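Local coordinates for protein Udp-n-acetylglucosamine pyrophosphorylase (Trypanosoma brucei, PDB 4BQH) that probably catalyses the uridylyl transfer that joins UTP and N-acetyl-alpha-D-glucosamine 1-phosphate into UDP-N-acetyl-alpha-D-glucosamine, releasing diphosphate, at residues Asp84-Asp89 against Ile425-Arg430; Lys501-Pro506 against Val533-Arg538; Ala108-Gln113 against Arg170-Gln175; Gln20-Thr25 against Thr220-Met225. One frame throughout, in Å; residues are numbered along the deposited sequence.

How the contacts relate
In contact 2 most touching residues are buried; the others are partly buried, with exposed residues at their margins. Contacts 1 and 3 both belong to the large mixed sheet, contact 1 through an outlying strand and contact 3 through a helix end and a loop that lead into two neighbouring parallel strands. Helix 147-166 links contacts 2 and 3, since side chains of both pack on it. Contact 2 is held mainly by backbone bonds in a separate two-stranded sheet. Contact 1 has one direct bond plus bridging waters, contact 3 relies on waters and small apolar contacts, and contact 4, centred about 49 Å from the centre of contact 1, uses side-chain groups to grip a loop backbone.

Contact 1. Residues Asp84-Asp89 against Ile425-Arg430; sequences DISSVD and IMQVDR
Asp84, whose carboxylate lies alongside the aliphatic part of Gln427, has its OD1 gripped by two groups of Ser86. Ser86 OG donates to Asp84 OD1 over 2.6 Å on the syn lone pair, and Ser86 N reaches Asp84 OD1 at 3.0 Å, closing an Asx turn. The hydroxyl gets there because chi1 of Ser86 (65°) sets OG between its N and carbonyl carbon. With the carboxylate so held, Asp84 OD1 comes 3.7 Å from Gln427 CG, the carboxylate and amide planes 88° apart. A water spans Asp84 OD2 and Gln427 NE2; the amide is tied to Thr308 through OE1 and to Asn353 O through NE2. The direct backbone bond runs from Ile85 N to Gln427 O, 2.8 Å with 153° at the hydrogen. It belongs to a parallel bridge that adds strand 83-84 beside strand 423-427, which pairs on with strand 304-309 in the mixed sheet of this GT-A-clan enzyme. Beyond the bridge the chains stay close, Ser86 CA and Asp429 CA 4.0 Å apart, but a water takes over the bonding, joining Ile85 O to Asp429 N, while Ile85 CG1 lies 4.2 Å from Val428 CG1, both pointing the same way. Ser86 O and Asp429 OD2, two acceptors, sit 3.3 Å apart, a closeness that Arg91 probably eases, its NH1 forming a salt bridge with Asp429 OD2 and a hydrogen bond to Ile85 O.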
loop_
_atom_site.group_PDB
_atom_site.type_symbol
_atom_site.label_atom_id
_atom_site.label_comp_id
_atom_site.label_asym_id
_atom_site.label_seq_id
_atom_site.Cartn_x
_atom_site.Cartn_y
_atom_site.Cartn_z
ATOM N N ASP A 84 -17.862 -10.561 2.094
ATOM C CA ASP A 84 -17.070 -11.508 1.327
ATOM C C ASP A 84 -17.458 -11.438 -0.154
ATOM O O ASP A 84 -18.518 -11.884 -0.549
ATOM C CB ASP A 84 -17.222 -12.915 1.907
ATOM C CG ASP A 84 -16.214 -13.917 1.335
ATOM O OD1 ASP A 84 -15.689 -13.695 0.231
ATOM O OD2 ASP A 84 -15.936 -14.920 2.027
ATOM N N ILE A 85 -16.574 -10.868 -0.960
ATOM C CA ILE A 85 -16.785 -10.797 -2.399
ATOM C C ILE A 85 -15.681 -11.562 -3.157
ATOM O O ILE A 85 -15.301 -11.198 -4.259
ATOM C CB ILE A 85 -16.961 -9.331 -2.847
ATOM C CG1 ILE A 85 -15.776 -8.469 -2.409
ATOM C CG2 ILE A 85 -18.245 -8.768 -2.253
ATOM C CD1 ILE A 85 -15.825 -7.032 -2.898
ATOM N N SER A 86 -15.242 -12.673 -2.570
ATOM C CA SER A 86 -13.992 -13.333 -2.970
ATOM C C SER A 86 -14.127 -14.302 -4.147
ATOM O O SER A 86 -13.139 -14.893 -4.560
ATOM C CB SER A 86 -13.308 -14.013 -1.770
ATOM O OG SER A 86 -14.105 -15.082 -1.269
ATOM N N SER A 87 -15.328 -14.425 -4.715
ATOM C CA SER A 87 -15.483 -15.196 -5.974
ATOM C C SER A 87 -16.602 -14.653 -6.866
ATOM O O SER A 87 -17.450 -13.891 -6.407
ATOM C CB SER A 87 -15.717 -16.671 -5.674
ATOM O OG SER A 87 -16.923 -16.826 -4.956
ATOM N N VAL A 88 -16.594 -15.064 -8.141
ATOM C CA VAL A 88 -17.667 -14.703 -9.084
ATOM C C VAL A 88 -19.052 -14.960 -8.481
ATOM O O VAL A 88 -19.923 -14.083 -8.521
ATOM C CB VAL A 88 -17.524 -15.433 -10.450
ATOM C CG1 VAL A 88 -18.764 -15.212 -11.306
ATOM C CG2 VAL A 88 -16.293 -14.936 -11.198
ATOM N N ASP A 89 -19.227 -16.142 -7.891
ATOM C CA ASP A 89 -20.508 -16.580 -7.331
ATOM C C ASP A 89 -20.949 -15.735 -6.137
ATOM O O ASP A 89 -22.125 -15.387 -6.008
ATOM C CB ASP A 89 -20.442 -18.064 -6.928
ATOM C CG ASP A 89 -20.498 -19.017 -8.134
ATOM O OD1 ASP A 89 -21.101 -18.657 -9.174
ATOM O OD2 ASP A 89 -19.942 -20.136 -8.040
ATOM N N ILE A 425 -13.589 -6.075 7.839
ATOM C CA ILE A 425 -12.825 -6.890 6.887
ATOM C C ILE A 425 -13.622 -6.976 5.595
ATOM O O ILE A 425 -14.853 -7.199 5.625
ATOM C CB ILE A 425 -12.664 -8.318 7.430
ATOM C CG1 ILE A 425 -11.653 -8.307 8.594
ATOM C CG2 ILE A 425 -12.221 -9.276 6.304
ATOM C CD1 ILE A 425 -11.631 -9.584 9.427
ATOM N N MET A 426 -12.930 -6.824 4.463
ATOM C CA MET A 426 -13.525 -7.083 3.147
ATOM C C MET A 426 -12.688 -8.194 2.490
ATOM O O MET A 426 -11.533 -7.983 2.161
ATOM C CB MET A 426 -13.560 -5.808 2.290
ATOM C CG MET A 426 -14.302 -5.985 0.963
ATOM S SD MET A 426 -14.578 -4.370 0.176
ATOM C CE MET A 426 -13.010 -4.045 -0.478
ATOM N N GLN A 427 -13.273 -9.382 2.379
ATOM C CA GLN A 427 -12.574 -10.537 1.809
ATOM C C GLN A 427 -12.761 -10.467 0.289
ATOM O O GLN A 427 -13.882 -10.492 -0.184
ATOM C CB GLN A 427 -13.134 -11.843 2.380
ATOM C CG GLN A 427 -12.446 -13.117 1.854
ATOM C CD GLN A 427 -11.402 -13.686 2.811
ATOM O OE1 GLN A 427 -10.499 -12.976 3.268
ATOM N NE2 GLN A 427 -11.521 -14.982 3.109
ATOM N N VAL A 428 -11.653 -10.378 -0.443
ATOM C CA VAL A 428 -11.674 -10.145 -1.890
ATOM C C VAL A 428 -11.007 -11.308 -2.640
ATOM O O VAL A 428 -10.351 -12.155 -2.043
ATOM C CB VAL A 428 -11.011 -8.794 -2.296
ATOM C CG1 VAL A 428 -11.746 -7.615 -1.674
ATOM C CG2 VAL A 428 -9.516 -8.754 -1.932
ATOM N N ASP A 429 -11.191 -11.293 -3.957
ATOM C CA ASP A 429 -10.689 -12.282 -4.878
ATOM C C ASP A 429 -9.202 -12.016 -5.164
ATOM O O ASP A 429 -8.872 -11.045 -5.838
ATOM C CB ASP A 429 -11.543 -12.131 -6.157
ATOM C CG ASP A 429 -11.488 -13.331 -7.063
ATOM O OD1 ASP A 429 -10.377 -13.885 -7.254
ATOM O OD2 ASP A 429 -12.584 -13.684 -7.616
ATOM N N ARG A 430 -8.315 -12.894 -4.694
ATOM C CA ARG A 430 -6.870 -12.651 -4.761
ATOM C C ARG A 430 -6.423 -12.383 -6.192
ATOM O O ARG A 430 -5.644 -11.482 -6.462
ATOM C CB ARG A 430 -6.079 -13.840 -4.184
ATOM C CG ARG A 430 -4.565 -13.617 -4.191
ATOM C CD ARG A 430 -3.810 -14.894 -3.829
ATOM N NE ARG A 430 -4.154 -15.371 -2.490
ATOM C CZ ARG A 430 -3.274 -15.566 -1.498
ATOM N NH1 ARG A 430 -1.981 -15.302 -1.664
ATOM N NH2 ARG A 430 -3.704 -16.022 -0.325
HETATM O O HOH W 1 -13.760 -16.666 2.176
HETATM O O HOH W 2 -13.142 -9.334 -5.076
HETATM O O HOH W 3 -14.213 -16.410 -9.047
#

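Contact 2. Residues Lys501-Pro506 against Val533-Arg538; sequences KAEISP and VIFIRR
Lys501 to Ile504 and Val533 to Ile536 run parallel in exact one-to-one pairing, their axes 4.3 Å apart at closest approach and 21° from parallel. They are the two strands of a beta-alpha-beta unit whose connection contains helix 519-528. Four backbone bonds form the first shell: Ile534 N to Lys501 O, Glu503 N to Ile534 O, Ile536 N to Glu503 O and Ser505 N to Ile536 O. The last, at 2.9 Å between Ser505 N and Ile536 O with 175° at the hydrogen, is the straightest; the first is the most bent.

On the face carrying Lys501, Glu503, Val533 and Phe535, Val533 CG1 meets Glu503 CB at 3.8 Å. Glu503 lies beside Phe535 and points the same way, its carboxylate 39° from the ring plane and OE2 4.0 Å from Phe535 CE1. The fully extended Glu503 chain carries the acid beyond the pair, where Gln142 N donates to OE1 and Gln143 NE2 to OE2. That fixes its rotation and provides for both oxygens of a buried acid. On the face of Ala502, Ile534 and the two paired isoleucines, Ile504 CG1 lies 4.1 Å from Ile536 CD1; Ile534 and Ile536 continue onto Val522 of helix 519-528, while Ala502 and Ile504 meet helix 448-471. Past the strand end, Arg537 folds back, its CD over one face of the Phe535 ring. Its NH1 donates to Phe535 O at 3.0 Å, from above the carbonyl plane.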
loop_
_atom_site.group_PDB
_atom_site.type_symbol
_atom_site.label_atom_id
_atom_site.label_comp_id
_atom_site.label_asym_id
_atom_site.label_seq_id
_atom_site.Cartn_x
_atom_site.Cartn_y
_atom_site.Cartn_z
ATOM N N LYS A 501 -5.919 -13.907 -24.983
ATOM C CA LYS A 501 -5.980 -13.068 -23.784
ATOM C C LYS A 501 -6.249 -11.625 -24.155
ATOM O O LYS A 501 -6.208 -11.278 -25.308
ATOM C CB LYS A 501 -4.647 -13.135 -23.048
ATOM C CG LYS A 501 -4.236 -14.557 -22.676
ATOM C CD LYS A 501 -5.267 -15.286 -21.840
ATOM C CE LYS A 501 -4.797 -16.734 -21.664
ATOM N NZ LYS A 501 -5.900 -17.634 -21.194
ATOM N N ALA A 502 -6.509 -10.791 -23.157
ATOM C CA ALA A 502 -6.599 -9.355 -23.388
ATOM C C ALA A 502 -5.690 -8.607 -22.414
ATOM O O ALA A 502 -5.417 -9.076 -21.292
ATOM C CB ALA A 502 -8.049 -8.896 -23.236
ATOM N N GLU A 503 -5.188 -7.461 -22.860
ATOM C CA GLU A 503 -4.448 -6.542 -22.017
ATOM C C GLU A 503 -5.125 -5.187 -22.201
ATOM O O GLU A 503 -5.224 -4.687 -23.327
ATOM C CB GLU A 503 -2.989 -6.451 -22.453
ATOM C CG GLU A 503 -2.198 -5.409 -21.682
ATOM C CD GLU A 503 -0.781 -5.193 -22.186
ATOM O OE1 GLU A 503 -0.251 -6.071 -22.918
ATOM O OE2 GLU A 503 -0.202 -4.143 -21.839
ATOM N N ILE A 504 -5.604 -4.608 -21.109
ATOM C CA ILE A 504 -6.443 -3.392 -21.208
ATOM C C ILE A 504 -5.817 -2.279 -20.379
ATOM O O ILE A 504 -5.581 -2.443 -19.173
ATOM C CB ILE A 504 -7.882 -3.670 -20.729
ATOM C CG1 ILE A 504 -8.518 -4.800 -21.559
ATOM C CG2 ILE A 504 -8.746 -2.386 -20.774
ATOM C CD1 ILE A 504 -9.801 -5.369 -20.995
ATOM N N SER A 505 -5.575 -1.131 -21.021
ATOM C CA SER A 505 -5.062 0.055 -20.372
ATOM C C SER A 505 -5.999 0.501 -19.261
ATOM O O SER A 505 -7.197 0.430 -19.434
ATOM C CB SER A 505 -4.956 1.206 -21.384
ATOM O OG SER A 505 -4.520 2.369 -20.717
ATOM N N PRO A 506 -5.441 0.960 -18.123
ATOM C CA PRO A 506 -6.347 1.507 -17.093
ATOM C C PRO A 506 -7.085 2.748 -17.557
ATOM O O PRO A 506 -8.141 3.050 -17.015
ATOM C CB PRO A 506 -5.421 1.843 -15.916
ATOM C CG PRO A 506 -4.129 1.172 -16.191
ATOM C CD PRO A 506 -4.038 0.907 -17.678
ATOM N N VAL A 533 -2.670 -11.776 -27.727
ATOM C CA VAL A 533 -3.210 -10.877 -26.687
ATOM C C VAL A 533 -3.806 -9.651 -27.370
ATOM O O VAL A 533 -3.089 -8.905 -27.984
ATOM C CB VAL A 533 -2.103 -10.412 -25.716
ATOM C CG1 VAL A 533 -2.711 -9.592 -24.581
ATOM C CG2 VAL A 533 -1.346 -11.594 -25.117
ATOM N N ILE A 534 -5.115 -9.482 -27.251
ATOM C CA ILE A 534 -5.806 -8.287 -27.763
ATOM C C ILE A 534 -5.414 -7.115 -26.860
ATOM O O ILE A 534 -5.568 -7.201 -25.630
ATOM C CB ILE A 534 -7.337 -8.525 -27.757
ATOM C CG1 ILE A 534 -7.726 -9.619 -28.768
ATOM C CG2 ILE A 534 -8.099 -7.219 -28.010
ATOM C CD1 ILE A 534 -7.527 -9.206 -30.207
ATOM N N PHE A 535 -4.871 -6.053 -27.456
ATOM C CA PHE A 535 -4.426 -4.873 -26.721
ATOM C C PHE A 535 -5.480 -3.756 -26.851
ATOM O O PHE A 535 -5.788 -3.333 -27.953
ATOM C CB PHE A 535 -3.047 -4.444 -27.243
ATOM C CG PHE A 535 -2.437 -3.275 -26.518
ATOM C CD1 PHE A 535 -2.743 -3.018 -25.172
ATOM C CD2 PHE A 535 -1.535 -2.444 -27.163
ATOM C CE1 PHE A 535 -2.183 -1.929 -24.519
ATOM C CE2 PHE A 535 -0.959 -1.354 -26.507
ATOM C CZ PHE A 535 -1.295 -1.093 -25.182
ATOM N N ILE A 536 -6.074 -3.339 -25.734
ATOM C CA ILE A 536 -7.124 -2.293 -25.757
ATOM C C ILE A 536 -6.555 -1.075 -25.022
ATOM O O ILE A 536 -6.206 -1.162 -23.846
ATOM C CB ILE A 536 -8.466 -2.777 -25.142
ATOM C CG1 ILE A 536 -8.950 -4.087 -25.794
ATOM C CG2 ILE A 536 -9.535 -1.671 -25.235
ATOM C CD1 ILE A 536 -10.257 -4.625 -25.265
ATOM N N ARG A 537 -6.433 0.050 -25.733
ATOM C CA ARG A 537 -5.862 1.285 -25.179
ATOM C C ARG A 537 -6.581 2.489 -25.767
ATOM O O ARG A 537 -7.273 2.352 -26.789
ATOM C CB ARG A 537 -4.327 1.389 -25.350
ATOM C CG ARG A 537 -3.801 1.623 -26.764
ATOM C CD ARG A 537 -4.054 0.401 -27.629
ATOM N NE ARG A 537 -3.303 0.440 -28.880
ATOM C CZ ARG A 537 -3.265 -0.550 -29.772
ATOM N NH1 ARG A 537 -3.940 -1.684 -29.575
ATOM N NH2 ARG A 537 -2.540 -0.399 -30.872
ATOM N N ARG A 538 -6.479 3.634 -25.097
ATOM C CA ARG A 538 -7.071 4.870 -25.639
ATOM C C ARG A 538 -6.291 5.319 -26.854
ATOM O O ARG A 538 -5.056 5.205 -26.902
ATOM C CB ARG A 538 -7.066 5.991 -24.607
ATOM C CG ARG A 538 -8.208 5.920 -23.619
ATOM C CD ARG A 538 -8.602 7.310 -23.122
ATOM N NE ARG A 538 -7.460 8.212 -22.932
ATOM C CZ ARG A 538 -7.368 9.132 -21.961
ATOM N NH1 ARG A 538 -8.331 9.257 -21.059
ATOM N NH2 ARG A 538 -6.295 9.912 -21.870
#

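Contact 3. Residues Ala108-Gln113 against Arg170-Gln175; sequences AIQKGQ and RKARVQ
Gln110 and Ala172 bring their CA atoms to 4.3 Å where the end of helix 95-110 meets the irregular chain 170-175, and the helix closes there in a Schellman motif: Gly112 phi is 75°, and Gly112 N to Ile109 O and Gln113 N to Ala108 O turn the chain back on the last turn. Among the side chains, Ala172 CB sits 3.9 Å from Gln110 CA. Ile109 CG2, set anti to its own N, meets Val174 CG2 at 3.9 Å, the two branches crossing at a slant. Both partners also pack on helix 147-166, Ile109 against Ala162 and Val174 against Ile155. That helix and strands 114-119 and 175-180 make a beta-alpha-beta crossover in the large mixed sheet, so the contact joins the C-terminal end of helix 95-110, ahead of strand 114-119, to the loop ahead of strand 175-180. Water does the polar bridging. One molecule donates to Gln110 O and Lys171 O and accepts from Arg173 N at 2.9 Å; another links Gly112 O, Arg173 O and Gln175 NE2. Arg173 starts away from the helix end; Lys171 CB lies 3.6 Å above the centre of its guanidinium, NH1 bonded to Ala172 O and NE in a salt bridge with Glu201.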
loop_
_atom_site.group_PDB
_atom_site.type_symbol
_atom_site.label_atom_id
_atom_site.label_comp_id
_atom_site.label_asym_id
_atom_site.label_seq_id
_atom_site.Cartn_x
_atom_site.Cartn_y
_atom_site.Cartn_z
ATOM N N ALA A 108 -17.884 9.972 -2.925
ATOM C CA ALA A 108 -16.782 10.436 -2.068
ATOM C C ALA A 108 -15.559 10.837 -2.896
ATOM O O ALA A 108 -14.850 11.770 -2.553
ATOM C CB ALA A 108 -16.415 9.355 -1.034
ATOM N N ILE A 109 -15.270 10.094 -3.960
ATOM C CA ILE A 109 -14.181 10.482 -4.868
ATOM C C ILE A 109 -14.459 11.871 -5.483
ATOM O O ILE A 109 -13.570 12.750 -5.499
ATOM C CB ILE A 109 -13.939 9.389 -5.944
ATOM C CG1 ILE A 109 -13.329 8.156 -5.263
ATOM C CG2 ILE A 109 -12.987 9.893 -7.026
ATOM C CD1 ILE A 109 -13.362 6.920 -6.151
ATOM N N GLN A 110 -15.695 12.059 -5.956
ATOM C CA GLN A 110 -16.103 13.355 -6.559
ATOM C C GLN A 110 -15.931 14.512 -5.584
ATOM O O GLN A 110 -15.457 15.615 -5.962
ATOM C CB GLN A 110 -17.567 13.296 -7.038
ATOM C CG GLN A 110 -18.080 14.634 -7.595
ATOM C CD GLN A 110 -17.312 15.102 -8.812
ATOM O OE1 GLN A 110 -16.587 16.100 -8.763
ATOM N NE2 GLN A 110 -17.475 14.396 -9.913
ATOM N N LYS A 111 -16.297 14.255 -4.329
ATOM C CA LYS A 111 -16.250 15.262 -3.271
ATOM C C LYS A 111 -14.832 15.612 -2.845
ATOM O O LYS A 111 -14.649 16.482 -1.992
ATOM C CB LYS A 111 -17.084 14.832 -2.058
ATOM C CG LYS A 111 -18.596 14.939 -2.266
ATOM C CD LYS A 111 -19.371 14.790 -0.954
ATOM C CE LYS A 111 -19.374 13.354 -0.415
ATOM N NZ LYS A 111 -19.627 13.281 1.066
ATOM N N GLY A 112 -13.828 14.914 -3.397
ATOM C CA GLY A 112 -12.422 15.195 -3.043
ATOM C C GLY A 112 -12.026 14.682 -1.666
ATOM O O GLY A 112 -11.058 15.179 -1.061
ATOM N N GLN A 113 -12.764 13.693 -1.176
ATOM C CA GLN A 113 -12.553 13.166 0.175
ATOM C C GLN A 113 -11.545 12.027 0.263
ATOM O O GLN A 113 -11.232 11.575 1.378
ATOM C CB GLN A 113 -13.872 12.665 0.744
ATOM C CG GLN A 113 -14.843 13.795 1.060
ATOM C CD GLN A 113 -16.147 13.225 1.549
ATOM O OE1 GLN A 113 -16.652 12.268 0.982
ATOM N NE2 GLN A 113 -16.677 13.780 2.624
ATOM N N ARG A 170 -17.371 20.256 -11.241
ATOM C CA ARG A 170 -16.136 20.209 -10.459
ATOM C C ARG A 170 -15.310 18.962 -10.780
ATOM O O ARG A 170 -15.855 17.906 -11.063
ATOM C CB ARG A 170 -16.431 20.274 -8.957
ATOM C CG ARG A 170 -15.247 20.744 -8.116
ATOM C CD ARG A 170 -14.904 22.203 -8.416
ATOM N NE ARG A 170 -13.463 22.468 -8.466
ATOM C CZ ARG A 170 -12.695 22.374 -9.555
ATOM N NH1 ARG A 170 -13.196 22.001 -10.720
ATOM N NH2 ARG A 170 -11.406 22.658 -9.470
ATOM N N LYS A 171 -13.994 19.118 -10.760
ATOM C CA LYS A 171 -13.090 18.017 -11.055
ATOM C C LYS A 171 -13.059 17.099 -9.843
ATOM O O LYS A 171 -13.072 17.574 -8.701
ATOM C CB LYS A 171 -11.690 18.541 -11.379
ATOM C CG LYS A 171 -11.615 19.347 -12.687
ATOM C CD LYS A 171 -11.720 18.466 -13.936
ATOM C CE LYS A 171 -13.150 18.293 -14.449
ATOM N NZ LYS A 171 -13.193 17.508 -15.717
ATOM N N ALA A 172 -13.054 15.796 -10.104
ATOM C CA ALA A 172 -12.920 14.785 -9.036
ATOM C C ALA A 172 -11.427 14.636 -8.836
ATOM O O ALA A 172 -10.705 14.420 -9.806
ATOM C CB ALA A 172 -13.509 13.452 -9.479
ATOM N N ARG A 173 -10.955 14.767 -7.600
ATOM C CA ARG A 173 -9.511 14.706 -7.355
ATOM C C ARG A 173 -9.182 13.791 -6.176
ATOM O O ARG A 173 -9.585 14.041 -5.044
ATOM C CB ARG A 173 -8.898 16.114 -7.122
ATOM C CG ARG A 173 -8.845 16.987 -8.382
ATOM C CD ARG A 173 -8.068 16.288 -9.496
ATOM N NE ARG A 173 -8.024 17.035 -10.759
ATOM C CZ ARG A 173 -8.631 16.675 -11.891
ATOM N NH1 ARG A 173 -9.374 15.577 -11.959
ATOM N NH2 ARG A 173 -8.497 17.434 -12.969
ATOM N N VAL A 174 -8.438 12.738 -6.469
ATOM C CA VAL A 174 -7.893 11.876 -5.416
ATOM C C VAL A 174 -6.478 12.422 -5.092
ATOM O O VAL A 174 -5.639 12.528 -6.002
ATOM C CB VAL A 174 -7.772 10.423 -5.924
ATOM C CG1 VAL A 174 -7.005 9.556 -4.909
ATOM C CG2 VAL A 174 -9.149 9.847 -6.225
ATOM N N GLN A 175 -6.201 12.773 -3.834
ATOM C CA GLN A 175 -4.837 13.230 -3.470
ATOM C C GLN A 175 -3.921 12.020 -3.454
ATOM O O GLN A 175 -4.264 11.014 -2.830
ATOM C CB GLN A 175 -4.827 13.903 -2.103
ATOM C CG GLN A 175 -5.759 15.120 -2.021
ATOM C CD GLN A 175 -5.328 16.235 -2.948
ATOM O OE1 GLN A 175 -4.139 16.528 -3.077
ATOM N NE2 GLN A 175 -6.300 16.852 -3.628
HETATM O O HOH W 4 -11.310 12.220 -3.744
HETATM O O HOH W 5 -12.767 16.438 -5.989
HETATM O O HOH W 6 -9.056 16.062 -3.119
#

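Contact 4. Residues Gln20-Thr25 against Thr220-Met225; sequences QDHILT and TGRIIM
Gln20 and Ile223 form the tight part of this contact, where the start of helix 21-29, with Gln20 at the N-cap position, meets the loop that leads into strand 225-227. The Gln20 amide grips the loop backbone with both ends: OE1 accepts from Ile223 N at 2.9 Å and 177°, and NE2, which also bonds Asn55 OD1, donates to Gly221 O at 2.9 Å almost in the amide plane. A bend at chi2 (-68°) curls the Gln20 chain, so that it crosses Ile223 at about a right angle. Behind it, Ile23 CD1 touches Ile223 CD1 at 3.7 Å, and both residues pack on Ile231. The inhibitor is about 11 Å from the Ile223 side chain.

The other side is looser. Exposed Arg222 runs its aliphatic chain past His22, CB 3.8 Å from His22 CE1 and CD over one face of the ring. Met225 slides past the same ring, its SD oblique and 5.2 Å from the centroid. One firm bond crosses here: with CG between the backbone N and the carbonyl carbon (chi1 61°), the ring turns so that His22 NE2 donates to Ile223 O over 2.7 Å, on a lone pair in the carbonyl plane.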
loop_
_atom_site.group_PDB
_atom_site.type_symbol
_atom_site.label_atom_id
_atom_site.label_comp_id
_atom_site.label_asym_id
_atom_site.label_seq_id
_atom_site.Cartn_x
_atom_site.Cartn_y
_atom_site.Cartn_z
ATOM N N GLN A 20 23.078 6.862 23.884
ATOM C CA GLN A 20 23.731 6.402 22.665
ATOM C C GLN A 20 24.972 7.262 22.444
ATOM O O GLN A 20 25.204 7.809 21.360
ATOM C CB GLN A 20 22.750 6.468 21.474
ATOM C CG GLN A 20 21.572 5.488 21.611
ATOM C CD GLN A 20 21.969 4.023 21.503
ATOM O OE1 GLN A 20 23.031 3.692 20.986
ATOM N NE2 GLN A 20 21.107 3.128 21.988
ATOM N N ASP A 21 25.775 7.383 23.497
ATOM C CA ASP A 21 26.835 8.396 23.509
ATOM C C ASP A 21 27.925 8.216 22.453
ATOM O O ASP A 21 28.598 9.186 22.087
ATOM C CB ASP A 21 27.446 8.504 24.906
ATOM C CG ASP A 21 26.540 9.211 25.886
ATOM O OD1 ASP A 21 25.510 9.807 25.481
ATOM O OD2 ASP A 21 26.874 9.181 27.094
ATOM N N HIS A 22 28.106 6.991 21.956
ATOM C CA HIS A 22 29.079 6.749 20.880
ATOM C C HIS A 22 28.718 7.489 19.601
ATOM O O HIS A 22 29.595 7.923 18.856
ATOM C CB HIS A 22 29.280 5.252 20.653
ATOM C CG HIS A 22 28.022 4.522 20.224
ATOM N ND1 HIS A 22 26.934 4.417 21.022
ATOM C CD2 HIS A 22 27.700 3.873 19.024
ATOM C CE1 HIS A 22 25.966 3.731 20.366
ATOM N NE2 HIS A 22 26.442 3.393 19.149
ATOM N N ILE A 23 27.420 7.684 19.353
ATOM C CA ILE A 23 26.972 8.468 18.201
ATOM C C ILE A 23 27.211 9.960 18.449
ATOM O O ILE A 23 27.626 10.692 17.554
ATOM C CB ILE A 23 25.479 8.216 17.906
ATOM C CG1 ILE A 23 25.248 6.707 17.686
ATOM C CG2 ILE A 23 25.004 9.028 16.710
ATOM C CD1 ILE A 23 23.852 6.369 17.236
ATOM N N LEU A 24 26.914 10.403 19.666
ATOM C CA LEU A 24 27.087 11.797 20.046
ATOM C C LEU A 24 28.553 12.158 19.863
ATOM O O LEU A 24 28.866 13.185 19.278
ATOM C CB LEU A 24 26.636 12.010 21.495
ATOM C CG LEU A 24 26.557 13.438 22.020
ATOM C CD1 LEU A 24 25.655 14.301 21.147
ATOM C CD2 LEU A 24 26.063 13.397 23.457
ATOM N N THR A 25 29.432 11.258 20.297
ATOM C CA THR A 25 30.896 11.385 20.137
ATOM C C THR A 25 31.308 11.554 18.676
ATOM O O THR A 25 32.087 12.469 18.334
ATOM C CB THR A 25 31.603 10.149 20.743
ATOM O OG1 THR A 25 31.415 10.163 22.159
ATOM C CG2 THR A 25 33.111 10.128 20.444
ATOM N N THR A 220 24.098 -5.016 24.520
ATOM C CA THR A 220 24.421 -3.707 25.102
ATOM C C THR A 220 23.332 -2.657 24.850
ATOM O O THR A 220 23.284 -1.620 25.531
ATOM C CB THR A 220 25.755 -3.138 24.555
ATOM O OG1 THR A 220 25.620 -2.852 23.152
ATOM C CG2 THR A 220 26.913 -4.130 24.760
ATOM N N GLY A 221 22.476 -2.913 23.858
ATOM C CA GLY A 221 21.502 -1.902 23.414
ATOM C C GLY A 221 22.083 -0.716 22.643
ATOM O O GLY A 221 21.363 0.260 22.358
ATOM N N ARG A 222 23.365 -0.794 22.283
ATOM C CA ARG A 222 23.992 0.238 21.460
ATOM C C ARG A 222 23.548 0.157 20.012
ATOM O O ARG A 222 23.507 -0.915 19.430
ATOM C CB ARG A 222 25.520 0.125 21.484
ATOM C CG ARG A 222 26.150 0.569 22.794
ATOM C CD ARG A 222 27.661 0.397 22.708
ATOM N NE ARG A 222 28.255 0.269 24.038
ATOM C CZ ARG A 222 29.335 -0.464 24.317
ATOM N NH1 ARG A 222 29.951 -1.156 23.363
ATOM N NH2 ARG A 222 29.797 -0.515 25.559
ATOM N N ILE A 223 23.279 1.312 19.424
ATOM C CA ILE A 223 23.061 1.388 17.986
ATOM C C ILE A 223 24.343 0.940 17.284
ATOM O O ILE A 223 25.459 1.377 17.648
ATOM C CB ILE A 223 22.643 2.807 17.544
ATOM C CG1 ILE A 223 21.216 3.094 18.036
ATOM C CG2 ILE A 223 22.667 2.948 16.026
ATOM C CD1 ILE A 223 20.736 4.526 17.846
ATOM N N ILE A 224 24.186 0.069 16.291
ATOM C CA ILE A 224 25.326 -0.415 15.533
ATOM C C ILE A 224 25.719 0.630 14.490
ATOM O O ILE A 224 24.860 1.273 13.896
ATOM C CB ILE A 224 24.997 -1.754 14.855
ATOM C CG1 ILE A 224 24.739 -2.842 15.913
ATOM C CG2 ILE A 224 26.124 -2.172 13.889
ATOM C CD1 ILE A 224 23.987 -4.056 15.391
ATOM N N MET A 225 27.030 0.816 14.300
ATOM C CA MET A 225 27.555 1.673 13.246
ATOM C C MET A 225 27.866 0.851 12.001
ATOM O O MET A 225 28.570 -0.168 12.086
ATOM C CB MET A 225 28.842 2.385 13.723
ATOM C CG MET A 225 28.699 3.201 15.006
ATOM S SD MET A 225 27.511 4.540 14.795
ATOM C CE MET A 225 28.444 5.659 13.731
#